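Local structure of dihydropyrimidinase (Dictyostelium discoideum, 2FTW) at residues Q107-A112 with E146-E151; D114-W119 with Y128-A133; K179-K182 with I187-V190. The protein catalyses the reversible, zinc-dependent hydrolytic ring opening of dihydropyrimidines, the second step of reductive pyrimidine degradation. All coordinates share one frame; numbering follows the deposited sequence. Where two conformers were deposited one is given.

Contact 1: Q107-A112 with E146-E151; sequences QSLLEA and EILVKE
No flat group enters this contact: Leu-109 and Leu-110 at the start of one helix meet Ile-147 and Leu-148 near the end of another through aliphatic carbons alone. No hydrogen bond passes between 107-112 and 146-151. Leu-110 does most of the touching. Its CD2 methyl reaches Leu-148 CD1 at 3.7 Å and Leu-148 CD2 at 3.8 Å, so one branch tip sits against both tips of the opposing leucine, and the two leucines lie alongside each other, pointing in opposing directions. The same Leu-110 CD2 lies 3.9 Å from Ile-147 CG2, while the other branch, Leu-110 CD1, faces Ile-147 CD1 at 4.0 Å; here the two side chains are roughly perpendicular. Leu-109 contributes closer to its root, with its CB 3.8 Å from Leu-148 CD2, and its CD1 methyl also reaches Leu-148 CD2, at 4.1 Å. Leu-148 is twisted away from the usual leucine rotamers (chi1 -96°, chi2 -20°), and in this pose its CD2 touches Leu-109 and Leu-110 together. Ile-147 closes the more exposed side of the patch, whereas Leu-109 and Leu-148 are buried. Ser-108 holds the N-cap position of helix 109-121, and Glu-144 accepts a hydrogen bond from Leu-109 N at OE1 and is hydrogen-bonded to Ser-108 OG at OE2, a polar tie next to the apolar one. The contact thus joins two consecutive helices of the amidohydrolase barrel, 109-121 and 139-151, with Leu-109 also packing on Val-141 and Met-145 of the latter helix and on Pro-103 in the loop after strand 94-101.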
loop_
_atom_site.group_PDB
_atom_site.type_symbol
_atom_site.label_atom_id
_atom_site.label_comp_id
_atom_site.label_asym_id
_atom_site.label_seq_id
_atom_site.Cartn_x
_atom_site.Cartn_y
_atom_site.Cartn_z
ATOM N N GLN A 107 21.008 -38.695 -2.471
ATOM C CA GLN A 107 22.205 -38.758 -1.626
ATOM C C GLN A 107 21.916 -38.393 -0.158
ATOM O O GLN A 107 21.182 -37.433 0.115
ATOM C CB GLN A 107 23.308 -37.837 -2.165
ATOM C CG GLN A 107 24.648 -38.054 -1.487
ATOM C CD GLN A 107 25.668 -36.947 -1.751
ATOM O OE1 GLN A 107 25.362 -35.921 -2.347
ATOM N NE2 GLN A 107 26.892 -37.161 -1.282
ATOM N N SER A 108 22.512 -39.151 0.772
ATOM C CA SER A 108 22.475 -38.828 2.215
ATOM C C SER A 108 23.002 -37.420 2.517
ATOM O O SER A 108 24.054 -37.012 1.993
ATOM C CB SER A 108 23.317 -39.836 3.001
ATOM O OG SER A 108 23.273 -39.582 4.388
ATOM N N LEU A 109 22.284 -36.692 3.375
ATOM C CA LEU A 109 22.693 -35.333 3.779
ATOM C C LEU A 109 23.968 -35.362 4.610
ATOM O O LEU A 109 24.808 -34.468 4.514
ATOM C CB LEU A 109 21.610 -34.642 4.618
ATOM C CG LEU A 109 20.147 -34.619 4.185
ATOM C CD1 LEU A 109 19.398 -33.645 5.099
ATOM C CD2 LEU A 109 19.962 -34.228 2.729
ATOM N N LEU A 110 24.084 -36.390 5.442
ATOM C CA LEU A 110 25.250 -36.569 6.309
ATOM C C LEU A 110 26.520 -36.825 5.507
ATOM O O LEU A 110 27.561 -36.302 5.832
ATOM C CB LEU A 110 25.017 -37.722 7.291
ATOM C CG LEU A 110 23.789 -37.619 8.209
ATOM C CD1 LEU A 110 23.582 -38.917 8.997
ATOM C CD2 LEU A 110 23.928 -36.443 9.157
ATOM N N GLU A 111 26.423 -37.650 4.476
ATOM C CA GLU A 111 27.541 -37.926 3.586
ATOM C C GLU A 111 27.924 -36.683 2.783
ATOM O O GLU A 111 29.103 -36.436 2.535
ATOM C CB GLU A 111 27.187 -39.087 2.640
ATOM C CG GLU A 111 26.979 -40.431 3.365
ATOM C CD GLU A 111 26.405 -41.541 2.471
ATOM O OE1 GLU A 111 26.327 -41.365 1.226
ATOM O OE2 GLU A 111 26.017 -42.599 3.020
ATOM N N ALA A 112 26.919 -35.909 2.384
ATOM C CA ALA A 112 27.126 -34.653 1.662
ATOM C C ALA A 112 27.739 -33.613 2.599
ATOM O O ALA A 112 28.718 -32.953 2.241
ATOM C CB ALA A 112 25.816 -34.149 1.069
ATOM N N GLU A 146 17.649 -34.252 11.977
ATOM C CA GLU A 146 17.783 -34.265 13.437
ATOM C C GLU A 146 19.241 -34.461 13.876
ATOM O O GLU A 146 19.694 -33.817 14.819
ATOM C CB GLU A 146 16.849 -35.321 14.051
ATOM C CG GLU A 146 17.062 -35.601 15.533
ATOM C CD GLU A 146 15.935 -36.413 16.158
ATOM O OE1 GLU A 146 14.834 -36.490 15.567
ATOM O OE2 GLU A 146 16.153 -36.978 17.252
ATOM N N ILE A 147 19.981 -35.316 13.175
ATOM C CA ILE A 147 21.373 -35.563 13.521
ATOM C C ILE A 147 22.210 -34.321 13.210
ATOM O O ILE A 147 23.065 -33.923 13.992
ATOM C CB ILE A 147 21.939 -36.807 12.795
ATOM C CG1 ILE A 147 21.243 -38.077 13.293
ATOM C CG2 ILE A 147 23.447 -36.937 13.025
ATOM C CD1 ILE A 147 21.501 -39.325 12.426
ATOM N N LEU A 148 21.958 -33.715 12.061
ATOM C CA LEU A 148 22.647 -32.497 11.677
ATOM C C LEU A 148 22.487 -31.420 12.760
ATOM O O LEU A 148 23.460 -30.822 13.201
ATOM C CB LEU A 148 22.117 -31.970 10.332
ATOM C CG LEU A 148 22.809 -32.292 8.992
ATOM C CD1 LEU A 148 24.271 -32.727 9.137
ATOM C CD2 LEU A 148 22.047 -33.304 8.178
ATOM N N VAL A 149 21.253 -31.198 13.192
ATOM C CA VAL A 149 20.959 -30.143 14.153
ATOM C C VAL A 149 21.535 -30.461 15.535
ATOM O O VAL A 149 22.073 -29.572 16.205
ATOM C CB VAL A 149 19.438 -29.885 14.269
ATOM C CG1 VAL A 149 19.150 -28.871 15.340
ATOM C CG2 VAL A 149 18.864 -29.401 12.932
ATOM N N LYS A 150 21.426 -31.720 15.952
ATOM C CA LYS A 150 21.791 -32.114 17.317
ATOM C C LYS A 150 23.298 -32.334 17.453
ATOM O O LYS A 150 23.889 -31.978 18.470
ATOM C CB LYS A 150 21.025 -33.375 17.727
ATOM N N GLU A 151 23.907 -32.909 16.416
ATOM C CA GLU A 151 25.307 -33.339 16.459
ATOM C C GLU A 151 26.256 -32.512 15.589
ATOM O O GLU A 151 27.432 -32.397 15.918
ATOM C CB GLU A 151 25.414 -34.813 16.025
ATOM C CG GLU A 151 24.961 -35.814 17.069
#

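Contact 2: D114-W119 with Y128-A133; sequences DQWKKW and YSLHVA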
loop_
_atom_site.group_PDB
_atom_site.type_symbol
_atom_site.label_atom_id
_atom_site.label_comp_id
_atom_site.label_asym_id
_atom_site.label_seq_id
_atom_site.Cartn_x
_atom_site.Cartn_y
_atom_site.Cartn_z
ATOM N N ASP A 114 29.545 -34.342 5.207
ATOM C CA ASP A 114 30.909 -34.798 5.484
ATOM C C ASP A 114 31.848 -34.344 4.376
ATOM O O ASP A 114 32.976 -33.945 4.637
ATOM C CB ASP A 114 30.984 -36.330 5.607
ATOM C CG ASP A 114 30.523 -36.838 6.964
ATOM O OD1 ASP A 114 30.236 -36.019 7.860
ATOM O OD2 ASP A 114 30.451 -38.072 7.139
ATOM N N GLN A 115 31.373 -34.404 3.136
ATOM C CA GLN A 115 32.197 -34.012 2.010
ATOM C C GLN A 115 32.521 -32.525 2.130
ATOM O O GLN A 115 33.686 -32.135 2.028
ATOM C CB GLN A 115 31.505 -34.326 0.679
ATOM C CG GLN A 115 32.342 -34.009 -0.557
ATOM C CD GLN A 115 33.630 -34.817 -0.628
ATOM O OE1 GLN A 115 33.704 -35.862 -1.311
ATOM N NE2 GLN A 115 34.658 -34.344 0.087
ATOM N N TRP A 116 31.493 -31.717 2.383
ATOM C CA TRP A 116 31.647 -30.266 2.437
ATOM C C TRP A 116 32.628 -29.826 3.517
ATOM O O TRP A 116 33.554 -29.067 3.233
ATOM C CB TRP A 116 30.290 -29.562 2.592
ATOM C CG TRP A 116 29.894 -28.788 1.358
ATOM C CD1 TRP A 116 30.067 -27.460 1.151
ATOM C CD2 TRP A 116 29.306 -29.309 0.164
ATOM N NE1 TRP A 116 29.615 -27.104 -0.095
ATOM C CE2 TRP A 116 29.137 -28.224 -0.724
ATOM C CE3 TRP A 116 28.891 -30.588 -0.243
ATOM C CZ2 TRP A 116 28.569 -28.373 -1.990
ATOM C CZ3 TRP A 116 28.328 -30.737 -1.494
ATOM C CH2 TRP A 116 28.182 -29.637 -2.361
ATOM N N LYS A 117 32.444 -30.348 4.729
ATOM C CA LYS A 117 33.292 -29.999 5.867
ATOM C C LYS A 117 34.752 -30.393 5.661
ATOM O O LYS A 117 35.647 -29.743 6.180
ATOM C CB LYS A 117 32.757 -30.645 7.150
ATOM C CG LYS A 117 33.330 -30.046 8.413
ATOM C CD LYS A 117 32.729 -30.643 9.669
ATOM C CE LYS A 117 33.303 -29.999 10.920
ATOM N NZ LYS A 117 34.805 -30.054 10.951
ATOM N N LYS A 118 34.987 -31.471 4.923
ATOM C CA LYS A 118 36.343 -31.918 4.612
ATOM C C LYS A 118 37.032 -30.950 3.646
ATOM O O LYS A 118 38.190 -30.587 3.856
ATOM C CB LYS A 118 36.299 -33.326 4.015
ATOM C CG LYS A 118 37.658 -33.996 3.845
ATOM N N TRP A 119 36.319 -30.538 2.593
ATOM C CA TRP A 119 36.831 -29.537 1.647
ATOM C C TRP A 119 37.220 -28.222 2.323
ATOM O O TRP A 119 38.252 -27.636 1.996
ATOM C CB TRP A 119 35.790 -29.220 0.573
ATOM C CG TRP A 119 35.564 -30.288 -0.427
ATOM C CD1 TRP A 119 36.463 -31.216 -0.860
ATOM C CD2 TRP A 119 34.370 -30.511 -1.168
ATOM N NE1 TRP A 119 35.898 -32.021 -1.805
ATOM C CE2 TRP A 119 34.610 -31.608 -2.022
ATOM C CE3 TRP A 119 33.117 -29.890 -1.198
ATOM C CZ2 TRP A 119 33.638 -32.106 -2.888
ATOM C CZ3 TRP A 119 32.151 -30.386 -2.067
ATOM C CH2 TRP A 119 32.418 -31.487 -2.894
ATOM N N TYR A 128 34.078 -20.460 9.505
ATOM C CA TYR A 128 32.939 -20.731 8.647
ATOM C C TYR A 128 31.882 -21.615 9.319
ATOM O O TYR A 128 32.072 -22.157 10.402
ATOM C CB TYR A 128 33.408 -21.373 7.335
ATOM C CG TYR A 128 33.721 -22.852 7.463
ATOM C CD1 TYR A 128 34.866 -23.288 8.134
ATOM C CD2 TYR A 128 32.862 -23.810 6.932
ATOM C CE1 TYR A 128 35.143 -24.647 8.269
ATOM C CE2 TYR A 128 33.124 -25.163 7.065
ATOM C CZ TYR A 128 34.264 -25.576 7.731
ATOM O OH TYR A 128 34.517 -26.919 7.840
ATOM N N SER A 129 30.750 -21.742 8.657
ATOM C CA SER A 129 29.769 -22.757 9.033
ATOM C C SER A 129 28.971 -23.150 7.784
ATOM O O SER A 129 29.273 -22.672 6.683
ATOM C CB SER A 129 28.886 -22.228 10.177
ATOM O OG SER A 129 28.195 -23.279 10.821
ATOM N N LEU A 130 27.972 -24.020 7.949
ATOM C CA LEU A 130 27.293 -24.653 6.810
ATOM C C LEU A 130 25.762 -24.770 6.962
ATOM O O LEU A 130 25.273 -25.256 8.011
ATOM C CB LEU A 130 27.852 -26.065 6.634
ATOM C CG LEU A 130 29.328 -26.243 6.283
ATOM C CD1 LEU A 130 29.769 -27.667 6.609
ATOM C CD2 LEU A 130 29.578 -25.905 4.805
ATOM N N HIS A 131 25.025 -24.345 5.920
ATOM C CA HIS A 131 23.595 -24.690 5.765
ATOM C C HIS A 131 23.475 -25.979 4.957
ATOM O O HIS A 131 24.360 -26.322 4.179
ATOM C CB HIS A 131 22.766 -23.657 4.979
ATOM C CG HIS A 131 23.107 -22.225 5.228
ATOM N ND1 HIS A 131 22.641 -21.528 6.318
ATOM C CD2 HIS A 131 23.785 -21.327 4.469
ATOM C CE1 HIS A 131 23.062 -20.275 6.248
ATOM N NE2 HIS A 131 23.754 -20.126 5.132
ATOM N N VAL A 132 22.343 -26.653 5.084
ATOM C CA VAL A 132 22.124 -27.887 4.337
ATOM C C VAL A 132 20.881 -27.736 3.460
ATOM O O VAL A 132 19.789 -27.432 3.947
ATOM C CB VAL A 132 22.046 -29.103 5.280
ATOM C CG1 VAL A 132 21.903 -30.398 4.497
ATOM C CG2 VAL A 132 23.298 -29.163 6.133
ATOM N N ALA A 133 21.060 -27.913 2.155
ATOM C CA ALA A 133 19.932 -27.859 1.228
ATOM C C ALA A 133 19.191 -29.190 1.221
ATOM O O ALA A 133 19.807 -30.262 1.285
ATOM C CB ALA A 133 20.397 -27.492 -0.193
#
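Tyr-128 opens the strand side of the contact by laying its hydroxyl end against Lys-117 of the helix. Its ring carbon CG lies between the backbone N and the carbonyl carbon (chi1 79°), and from there the ring extends to the helix, where OH comes 3.4 Å from Lys-117 CG. The phenol end comes in crosswise to the lysine chain and meets the flank of its aliphatic part. The polar ends of both go to one residue beyond the segment: Asp-121 bonds Tyr-128 OH through OD1 and forms a salt bridge to Lys-117 NZ through OD2, a single carboxylate that ties the base of the strand to the last turn of the helix.

Ser-129 turns to the other side of the sheet, where its OG bonds Val-462 O and Arg-464. Leu-130 faces the helix again and lies nearest to it in register, its CA 8.1 Å from Lys-117 CA. Its two methyls divide the work: CD2 meets Trp-116 CD1 at 4.0 Å, approaching the indole obliquely, and CD1 lies 4.2 Å from Lys-117 N, against the helix backbone. The indole is fixed on other sides too, as Trp-119 CZ3 lies 3.6 Å above the plane of the Trp-116 ring, offset toward its rim, and NE1 is hydrogen-bonded to Asp-99 OD2. His-131, alternating once more, bonds Thr-65 O and Ser-156 OG.

The axes of 114-119 and 128-132 are nearly antiparallel (159°) and come within 9.9 Å of each other. This is the packing of a beta-alpha-beta unit, strand 94-101, helix 109-121 and strand 127-132, two parallel barrel strands with their connecting helix laid over the outside.

Contact 3: K179-K182 with I187-V190; sequences KRCK and IAQV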
loop_
_atom_site.group_PDB
_atom_site.type_symbol
_atom_site.label_atom_id
_atom_site.label_comp_id
_atom_site.label_asym_id
_atom_site.label_seq_id
_atom_site.Cartn_x
_atom_site.Cartn_y
_atom_site.Cartn_z
ATOM N N LYS A 179 7.498 -27.961 8.967
ATOM C CA LYS A 179 7.093 -28.540 10.262
ATOM C C LYS A 179 8.270 -29.215 10.932
ATOM O O LYS A 179 8.402 -29.176 12.136
ATOM C CB LYS A 179 5.990 -29.571 10.095
ATOM C CG LYS A 179 4.659 -28.997 9.758
ATOM C CD LYS A 179 3.704 -30.101 9.370
ATOM C CE LYS A 179 3.090 -30.776 10.579
ATOM N NZ LYS A 179 2.260 -31.926 10.116
ATOM N N ARG A 180 9.127 -29.837 10.133
ATOM C CA ARG A 180 10.302 -30.539 10.642
ATOM C C ARG A 180 11.320 -29.526 11.129
ATOM O O ARG A 180 11.908 -29.673 12.205
ATOM C CB ARG A 180 10.887 -31.440 9.549
ATOM C CG ARG A 180 12.031 -32.340 9.994
ATOM C CD ARG A 180 11.669 -33.168 11.228
ATOM N NE ARG A 180 12.720 -34.142 11.502
ATOM C CZ ARG A 180 12.833 -34.845 12.622
ATOM N NH1 ARG A 180 11.957 -34.691 13.610
ATOM N NH2 ARG A 180 13.840 -35.700 12.763
ATOM N N CYS A 181 11.503 -28.471 10.352
ATOM C CA CYS A 181 12.323 -27.347 10.794
ATOM C C CYS A 181 11.836 -26.787 12.129
ATOM O O CYS A 181 12.644 -26.544 13.046
ATOM C CB CYS A 181 12.339 -26.247 9.740
ATOM S SG CYS A 181 13.497 -26.581 8.384
ATOM N N LYS A 182 10.525 -26.570 12.225
ATOM C CA LYS A 182 9.919 -26.050 13.446
ATOM C C LYS A 182 10.284 -26.937 14.639
ATOM O O LYS A 182 10.728 -26.454 15.666
ATOM C CB LYS A 182 8.392 -25.956 13.284
ATOM C CG LYS A 182 7.654 -25.359 14.467
ATOM C CD LYS A 182 6.188 -25.113 14.132
ATOM C CE LYS A 182 5.416 -24.564 15.326
ATOM N NZ LYS A 182 3.975 -24.339 15.005
ATOM N N ILE A 187 15.877 -22.619 11.261
ATOM C CA ILE A 187 15.279 -21.715 10.289
ATOM C C ILE A 187 15.145 -22.413 8.927
ATOM O O ILE A 187 15.991 -23.230 8.519
ATOM C CB ILE A 187 16.040 -20.359 10.153
ATOM C CG1 ILE A 187 15.199 -19.354 9.346
ATOM C CG2 ILE A 187 17.406 -20.549 9.504
ATOM C CD1 ILE A 187 15.484 -17.881 9.685
ATOM N N ALA A 188 14.050 -22.091 8.245
ATOM C CA ALA A 188 13.738 -22.631 6.933
ATOM C C ALA A 188 14.059 -21.596 5.855
ATOM O O ALA A 188 13.392 -20.542 5.755
ATOM C CB ALA A 188 12.275 -23.000 6.874
ATOM N N GLN A 189 15.086 -21.885 5.060
ATOM C CA GLN A 189 15.451 -21.038 3.915
ATOM C C GLN A 189 14.739 -21.456 2.622
ATOM O O GLN A 189 14.479 -22.630 2.402
ATOM C CB GLN A 189 16.960 -21.089 3.691
ATOM C CG GLN A 189 17.785 -20.507 4.812
ATOM C CD GLN A 189 19.257 -20.832 4.656
ATOM O OE1 GLN A 189 19.651 -22.007 4.637
ATOM N NE2 GLN A 189 20.071 -19.811 4.527
ATOM N N VAL A 190 14.475 -20.502 1.742
ATOM C CA VAL A 190 13.735 -20.787 0.516
ATOM C C VAL A 190 14.347 -20.073 -0.710
ATOM O O VAL A 190 14.532 -18.849 -0.687
ATOM C CB VAL A 190 12.232 -20.398 0.690
ATOM C CG1 VAL A 190 11.405 -20.855 -0.492
ATOM C CG2 VAL A 190 11.653 -20.997 1.972
#
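Cys-181 and Ala-188 are the nearest pair of backbones, with their CA atoms only 6.3 Å apart, where the last turns of a helix lie against the start of an extended strand. The short Cys-181 and Ala-188 side chains are consistent with so close an approach. Cys-181 directs its thiol at the strand: SG is placed beside its own backbone N and anti to the carbonyl carbon (chi1 -80°), and from there it meets Ala-188 CB at 4.1 Å. The same SG lies 4.2 Å from Ile-187 O, a loose van der Waals approach, to one side of the plane of the 187-188 peptide and displaced from its centre. Ile-187 turns its side chain away from the helix, where it meets Tyr-244 and Ser-156, and touches Cys-181 through its carbonyl oxygen. All three residues are buried, and no hydrogen bond passes between 179-182 and 187-190. Cys-181 also touches Met-145 of helix 139-151, and Ala-188 is covered further by Phe-178 of helix 171-184. The strand is held on two sides by backbone bonds: Ile-187 pairs with Asn-155 and Phe-157, and Gln-189 with Phe-157, just before Lys-158, whose N6-carboxylated (carbamate) side chain binds both zinc ions; Ala-188 pairs with Pro-242 and Tyr-244. Helix 171-184 therefore packs on the outside of barrel strand 188-190, beside helix 139-151, and the strand leads directly into the zinc ligand His-191.

How the contacts relate
The three contacts lie in the helical layer of the (beta-alpha)8 barrel (contact 1) and between it and the barrel strands (contacts 2 and 3). Contacts 1 and 2 lie 10 Å apart between centres and share helix 109-121, whose start packs on helix 139-151 and whose later turns cover strand 127-132; contact 2 is nested within the loop that contact 1 closes. They meet where Leu-109 and Leu-148 pack on Val-132. Contact 3 comes later, 15 Å from contact 1 and 18 Å from contact 2, and is tied to contact 1 by a salt bridge between Glu-146 and Arg-180. Three successive helices thus pack together and onto two barrel strands, and strand 188-190 runs into the zinc ligand His-191.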